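Local structure of putative cathepsin d (Ixodes ricinus, 5N7Q) at residues I34-S39 with I77-G82; G38-W43 with V137-D142. The protein probably cleaves proteins as an aspartic endopeptidase of the pepsin family and is held here in complex with the inhibitor pepstatin A. All coordinates share one frame; numbering follows the deposited sequence.

Both contacts start from one stretch of chain, the loop that leaves strand 29-36 and enters strand 42-45, and they share Gly38 and Ser39. Interaction 1 closes the shorter loop, running to the hairpin tip between strands 69-79 and 82-95. Interaction 2 bridges 93 residues to the start of helix 140-146. Their spans are staggered: residues 77-82 fall inside the longer loop, but residues 34-37 lie outside it, so they overlap without strict nesting. The two contacts also meet directly, where Ile77 CD1 packs on Asn41 CB at 3.5 Å. Together they tie the hairpin, the active-site loop and the helix to one another.

Interaction 1 of 2, residues I34-S39 with I77-G82; sequences IFDTGS and IVYGSG
The ring of Tyr79 presents its edge to Ser39. Ser39 CB lies 3.8 Å from Tyr79 CE1, and Ser39 OG and a water sit near the same plane. One face of the ring carries Ile77 CG2, 3.6 Å above the plane and displaced from the ring centre, while Asp36 OD2 approaches Tyr79 CE1 obliquely. The second flat group, the carboxylate of Asp36, is met from outside its plane at both oxygens. Gly38 N donates to Asp36 OD1 over 3.0 Å, standing 66° out of the plane, and Ser39 OG donates to Asp36 OD2 over 2.6 Å, 46° out of it. These two bonds limit rotation of the carboxylate.

The bond from Gly38 N to Asp36 OD1 closes an Asx turn, set within the type I turn from Asp36 to Ser39; glycine suits the place because a CB here would crowd Asp36 OD1. Serine is small, and its hydroxyl both gives and receives. A chi1 of 71° tucks OG back over its own backbone, from where it donates to Asp36 and accepts from the water 2.7 Å from Ser39 OG. That water is also bonded to Tyr79 OH, so one water bridges the two segments. A tyrosine can pack with its ring and bond with its tip: Tyr79 OH is also hydrogen-bonded to Trp43, whose ring nitrogen helps fix the hydroxyl. Tyr79 N bonds to Gly82 O, closing the hairpin tip.

Asp36 and Asp227, whose side chains come within about 3 Å at their nearest atoms, are the predicted catalytic pair, and Asp36 OD1 bonds the bound peptide. Thr37 OG1 reaches Ala226 and Thr228 in the fireman's grip. Asp-Thr-Gly-Ser facing a tyrosine-bearing flap over the cleft is the signature active site of pepsin-like aspartic proteases.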
loop_
_atom_site.group_PDB
_atom_site.type_symbol
_atom_site.label_atom_id
_atom_site.label_comp_id
_atom_site.label_asym_id
_atom_site.label_seq_id
_atom_site.Cartn_x
_atom_site.Cartn_y
_atom_site.Cartn_z
ATOM N N ILE A 34 -0.551 7.081 -5.487
ATOM C CA ILE A 34 -0.159 5.873 -4.787
ATOM C C ILE A 34 -1.264 4.834 -5.032
ATOM O O ILE A 34 -2.459 5.141 -4.888
ATOM C CB ILE A 34 0.218 6.160 -3.314
ATOM C CG1 ILE A 34 0.645 4.879 -2.597
ATOM C CG2 ILE A 34 -0.880 6.875 -2.547
ATOM C CD1 ILE A 34 1.488 5.168 -1.371
ATOM N N PHE A 35 -0.835 3.629 -5.409
ATOM C CA PHE A 35 -1.733 2.495 -5.592
ATOM C C PHE A 35 -1.831 1.769 -4.268
ATOM O O PHE A 35 -0.850 1.196 -3.814
ATOM C CB PHE A 35 -1.231 1.577 -6.706
ATOM C CG PHE A 35 -1.409 2.194 -8.084
ATOM C CD1 PHE A 35 -0.527 3.140 -8.562
ATOM C CD2 PHE A 35 -2.516 1.874 -8.876
ATOM C CE1 PHE A 35 -0.713 3.749 -9.787
ATOM C CE2 PHE A 35 -2.692 2.467 -10.124
ATOM C CZ PHE A 35 -1.796 3.415 -10.575
ATOM N N ASP A 36 -3.007 1.844 -3.643
ATOM C CA ASP A 36 -3.168 1.563 -2.214
ATOM C C ASP A 36 -4.173 0.424 -1.992
ATOM O O ASP A 36 -5.392 0.633 -2.038
ATOM C CB ASP A 36 -3.662 2.854 -1.495
ATOM C CG ASP A 36 -3.977 2.641 -0.043
ATOM O OD1 ASP A 36 -3.373 1.716 0.528
ATOM O OD2 ASP A 36 -4.737 3.451 0.511
ATOM N N THR A 37 -3.668 -0.783 -1.725
ATOM C CA THR A 37 -4.558 -1.903 -1.425
ATOM C C THR A 37 -5.266 -1.816 -0.079
ATOM O O THR A 37 -6.088 -2.688 0.220
ATOM C CB THR A 37 -3.865 -3.262 -1.591
ATOM O OG1 THR A 37 -2.777 -3.339 -0.667
ATOM C CG2 THR A 37 -3.359 -3.459 -3.011
ATOM N N GLY A 38 -4.947 -0.798 0.727
ATOM C CA GLY A 38 -5.631 -0.513 1.988
ATOM C C GLY A 38 -6.749 0.485 1.984
ATOM O O GLY A 38 -7.216 0.864 3.039
ATOM N N SER A 39 -7.203 0.899 0.798
ATOM C CA SER A 39 -8.337 1.787 0.666
ATOM C C SER A 39 -8.979 1.543 -0.686
ATOM O O SER A 39 -8.398 0.833 -1.500
ATOM C CB SER A 39 -7.931 3.246 0.854
ATOM O OG SER A 39 -7.172 3.728 -0.250
ATOM N N ILE A 77 -12.506 11.042 3.799
ATOM C CA ILE A 77 -11.790 9.792 4.061
ATOM C C ILE A 77 -10.724 10.052 5.095
ATOM O O ILE A 77 -10.019 11.081 5.028
ATOM C CB ILE A 77 -11.126 9.173 2.807
ATOM C CG1 ILE A 77 -12.063 9.200 1.609
ATOM C CG2 ILE A 77 -10.681 7.739 3.087
ATOM C CD1 ILE A 77 -11.431 8.798 0.296
ATOM N N VAL A 78 -10.613 9.111 6.026
ATOM C CA VAL A 78 -9.617 9.155 7.074
ATOM C C VAL A 78 -8.631 8.012 6.844
ATOM O O VAL A 78 -9.049 6.859 6.749
ATOM C CB VAL A 78 -10.301 9.008 8.445
ATOM C CG1 VAL A 78 -9.296 9.105 9.584
ATOM C CG2 VAL A 78 -11.345 10.100 8.632
ATOM N N TYR A 79 -7.346 8.357 6.771
ATOM C CA TYR A 79 -6.277 7.375 6.686
ATOM C C TYR A 79 -5.427 7.378 7.944
ATOM O O TYR A 79 -5.515 8.291 8.773
ATOM C CB TYR A 79 -5.362 7.722 5.522
ATOM C CG TYR A 79 -6.053 7.761 4.175
ATOM C CD1 TYR A 79 -6.263 6.620 3.444
ATOM C CD2 TYR A 79 -6.480 8.968 3.632
ATOM C CE1 TYR A 79 -6.896 6.657 2.203
ATOM C CE2 TYR A 79 -7.128 9.020 2.417
ATOM C CZ TYR A 79 -7.315 7.893 1.689
ATOM O OH TYR A 79 -7.965 8.009 0.486
ATOM N N GLY A 80 -4.593 6.361 8.094
ATOM C CA GLY A 80 -3.633 6.376 9.188
ATOM C C GLY A 80 -2.746 7.594 9.185
ATOM O O GLY A 80 -2.427 8.112 10.261
ATOM N N SER A 81 -2.383 8.095 8.004
ATOM C CA SER A 81 -1.397 9.186 7.848
ATOM C C SER A 81 -1.934 10.483 7.273
ATOM O O SER A 81 -1.170 11.377 6.890
ATOM C CB SER A 81 -0.250 8.671 6.968
ATOM O OG SER A 81 0.401 7.666 7.680
ATOM N N GLY A 82 -3.252 10.603 7.176
ATOM C CA GLY A 82 -3.812 11.834 6.674
ATOM C C GLY A 82 -5.315 11.774 6.488
ATOM O O GLY A 82 -5.973 10.816 6.875
HETATM O O HOH W 1 -8.533 5.881 -1.037
#

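Interaction 2 of 2, residues G38-W43 with V137-D142; sequences GSANLW and VVPVFD
Apolar packing joins Ala40 to Pro139 and Leu42 to Val140. Ala40 CB, a methyl small enough for the backbones to come close, lies 4.1 Å from Pro139 CG, and Leu42 CD2 meets Val140 CG2 at 3.9 Å. Leu42 reaches across because its CG stands anti to the backbone N (chi1 174°), extending the branched end toward the helix. Both Leu42 and Val140 also rest on Leu125 of strand 123-126, so branched aliphatic side chains form the interface between strand and helix.

Polar groups touch carbon in two places. Ala40 O sits 3.4 Å from Pro139 CB, and Asn41 ND2 lies 3.5 Å from Val137 CG2, the two side chains crossing at about a right angle. The amide of Asn41 finds its polar partner elsewhere: OD1 accepts from the backbone N of Val134.

Water supplies the polar links between the segments. Two molecules donate to Ala40 O. One, 2.8 Å from Ala40 O, also donates to Val137 O; the other accepts from Val140 N. Pro139 suits the N-cap position, since its own nitrogen has no hydrogen to satisfy, and the first helical amide, that of Val140, is taken by water.

Leu42 belongs to strand 42-45, one outer strand of the psi motif of pepsin-like proteases, in which strand 123-126 lies between strands 29-36 and 42-45; helix 140-146 packs on it through Val140 and Leu125.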
loop_
_atom_site.group_PDB
_atom_site.type_symbol
_atom_site.label_atom_id
_atom_site.label_comp_id
_atom_site.label_asym_id
_atom_site.label_seq_id
_atom_site.Cartn_x
_atom_site.Cartn_y
_atom_site.Cartn_z
ATOM N N GLY A 38 -4.947 -0.798 0.727
ATOM C CA GLY A 38 -5.631 -0.513 1.988
ATOM C C GLY A 38 -6.749 0.485 1.984
ATOM O O GLY A 38 -7.216 0.864 3.039
ATOM N N SER A 39 -7.203 0.899 0.798
ATOM C CA SER A 39 -8.337 1.787 0.666
ATOM C C SER A 39 -8.979 1.543 -0.686
ATOM O O SER A 39 -8.398 0.833 -1.500
ATOM C CB SER A 39 -7.931 3.246 0.854
ATOM O OG SER A 39 -7.172 3.728 -0.250
ATOM N N ALA A 40 -10.185 2.080 -0.891
ATOM C CA ALA A 40 -10.987 1.745 -2.089
ATOM C C ALA A 40 -11.346 2.943 -2.976
ATOM O O ALA A 40 -11.938 2.738 -4.034
ATOM C CB ALA A 40 -12.243 0.970 -1.712
ATOM N N ASN A 41 -10.946 4.152 -2.590
ATOM C CA ASN A 41 -11.351 5.379 -3.305
ATOM C C ASN A 41 -10.218 5.941 -4.147
ATOM O O ASN A 41 -9.036 5.839 -3.760
ATOM C CB ASN A 41 -11.800 6.449 -2.312
ATOM C CG ASN A 41 -13.121 6.110 -1.668
ATOM O OD1 ASN A 41 -13.155 5.347 -0.720
ATOM N ND2 ASN A 41 -14.218 6.641 -2.219
ATOM N N LEU A 42 -10.584 6.555 -5.271
ATOM C CA LEU A 42 -9.678 7.378 -6.067
ATOM C C LEU A 42 -9.951 8.843 -5.753
ATOM O O LEU A 42 -11.103 9.284 -5.769
ATOM C CB LEU A 42 -9.912 7.147 -7.555
ATOM C CG LEU A 42 -9.151 8.028 -8.553
ATOM C CD1 LEU A 42 -7.642 7.971 -8.460
ATOM C CD2 LEU A 42 -9.642 7.627 -9.924
ATOM N N TRP A 43 -8.897 9.613 -5.488
ATOM C CA TRP A 43 -9.068 11.077 -5.386
ATOM C C TRP A 43 -7.828 11.807 -5.865
ATOM O O TRP A 43 -6.730 11.263 -5.869
ATOM C CB TRP A 43 -9.453 11.533 -3.974
ATOM C CG TRP A 43 -8.423 11.263 -2.915
ATOM C CD1 TRP A 43 -8.362 10.152 -2.083
ATOM C CD2 TRP A 43 -7.290 12.059 -2.593
ATOM N NE1 TRP A 43 -7.271 10.236 -1.276
ATOM C CE2 TRP A 43 -6.566 11.371 -1.590
ATOM C CE3 TRP A 43 -6.772 13.260 -3.094
ATOM C CZ2 TRP A 43 -5.401 11.892 -1.018
ATOM C CZ3 TRP A 43 -5.603 13.774 -2.523
ATOM C CH2 TRP A 43 -4.934 13.073 -1.514
ATOM N N VAL A 137 -18.859 4.414 -3.995
ATOM C CA VAL A 137 -18.471 4.629 -5.388
ATOM C C VAL A 137 -17.597 3.484 -5.862
ATOM O O VAL A 137 -16.769 2.957 -5.089
ATOM C CB VAL A 137 -17.778 5.988 -5.611
ATOM C CG1 VAL A 137 -18.793 7.126 -5.485
ATOM C CG2 VAL A 137 -16.618 6.236 -4.685
ATOM N N VAL A 138 -17.796 3.103 -7.116
ATOM C CA VAL A 138 -17.112 1.935 -7.702
ATOM C C VAL A 138 -15.602 2.152 -7.776
ATOM O O VAL A 138 -15.132 3.125 -8.391
ATOM C CB VAL A 138 -17.702 1.524 -9.079
ATOM C CG1 VAL A 138 -17.550 2.597 -10.134
ATOM C CG2 VAL A 138 -17.053 0.225 -9.556
ATOM N N PRO A 139 -14.801 1.244 -7.179
ATOM C CA PRO A 139 -13.355 1.391 -7.329
ATOM C C PRO A 139 -12.851 1.109 -8.732
ATOM O O PRO A 139 -13.510 0.444 -9.536
ATOM C CB PRO A 139 -12.790 0.354 -6.361
ATOM C CG PRO A 139 -13.900 0.095 -5.381
ATOM C CD PRO A 139 -15.131 0.170 -6.234
ATOM N N VAL A 140 -11.683 1.648 -9.022
ATOM C CA VAL A 140 -11.076 1.534 -10.333
ATOM C C VAL A 140 -10.996 0.086 -10.800
ATOM O O VAL A 140 -11.446 -0.232 -11.909
ATOM C CB VAL A 140 -9.697 2.210 -10.387
ATOM C CG1 VAL A 140 -9.025 1.945 -11.724
ATOM C CG2 VAL A 140 -9.843 3.707 -10.199
ATOM N N PHE A 141 -10.495 -0.819 -9.950
ATOM C CA PHE A 141 -10.309 -2.189 -10.410
ATOM C C PHE A 141 -11.656 -2.845 -10.646
ATOM O O PHE A 141 -11.832 -3.614 -11.581
ATOM C CB PHE A 141 -9.495 -3.037 -9.456
ATOM C CG PHE A 141 -9.063 -4.367 -10.030
ATOM C CD1 PHE A 141 -8.187 -4.424 -11.123
ATOM C CD2 PHE A 141 -9.500 -5.570 -9.480
ATOM C CE1 PHE A 141 -7.774 -5.634 -11.665
ATOM C CE2 PHE A 141 -9.072 -6.783 -9.999
ATOM C CZ PHE A 141 -8.193 -6.813 -11.093
ATOM N N ASP A 142 -12.618 -2.555 -9.764
ATOM C CA ASP A 142 -13.962 -3.069 -9.968
ATOM C C ASP A 142 -14.592 -2.607 -11.283
ATOM O O ASP A 142 -15.285 -3.367 -11.977
ATOM C CB ASP A 142 -14.833 -2.606 -8.810
ATOM C CG ASP A 142 -14.638 -3.458 -7.589
ATOM O OD1 ASP A 142 -13.556 -3.357 -6.977
ATOM O OD2 ASP A 142 -15.533 -4.261 -7.282
HETATM O O HOH W 2 -10.310 3.134 -6.657
HETATM O O HOH W 3 -14.124 3.997 -5.149
#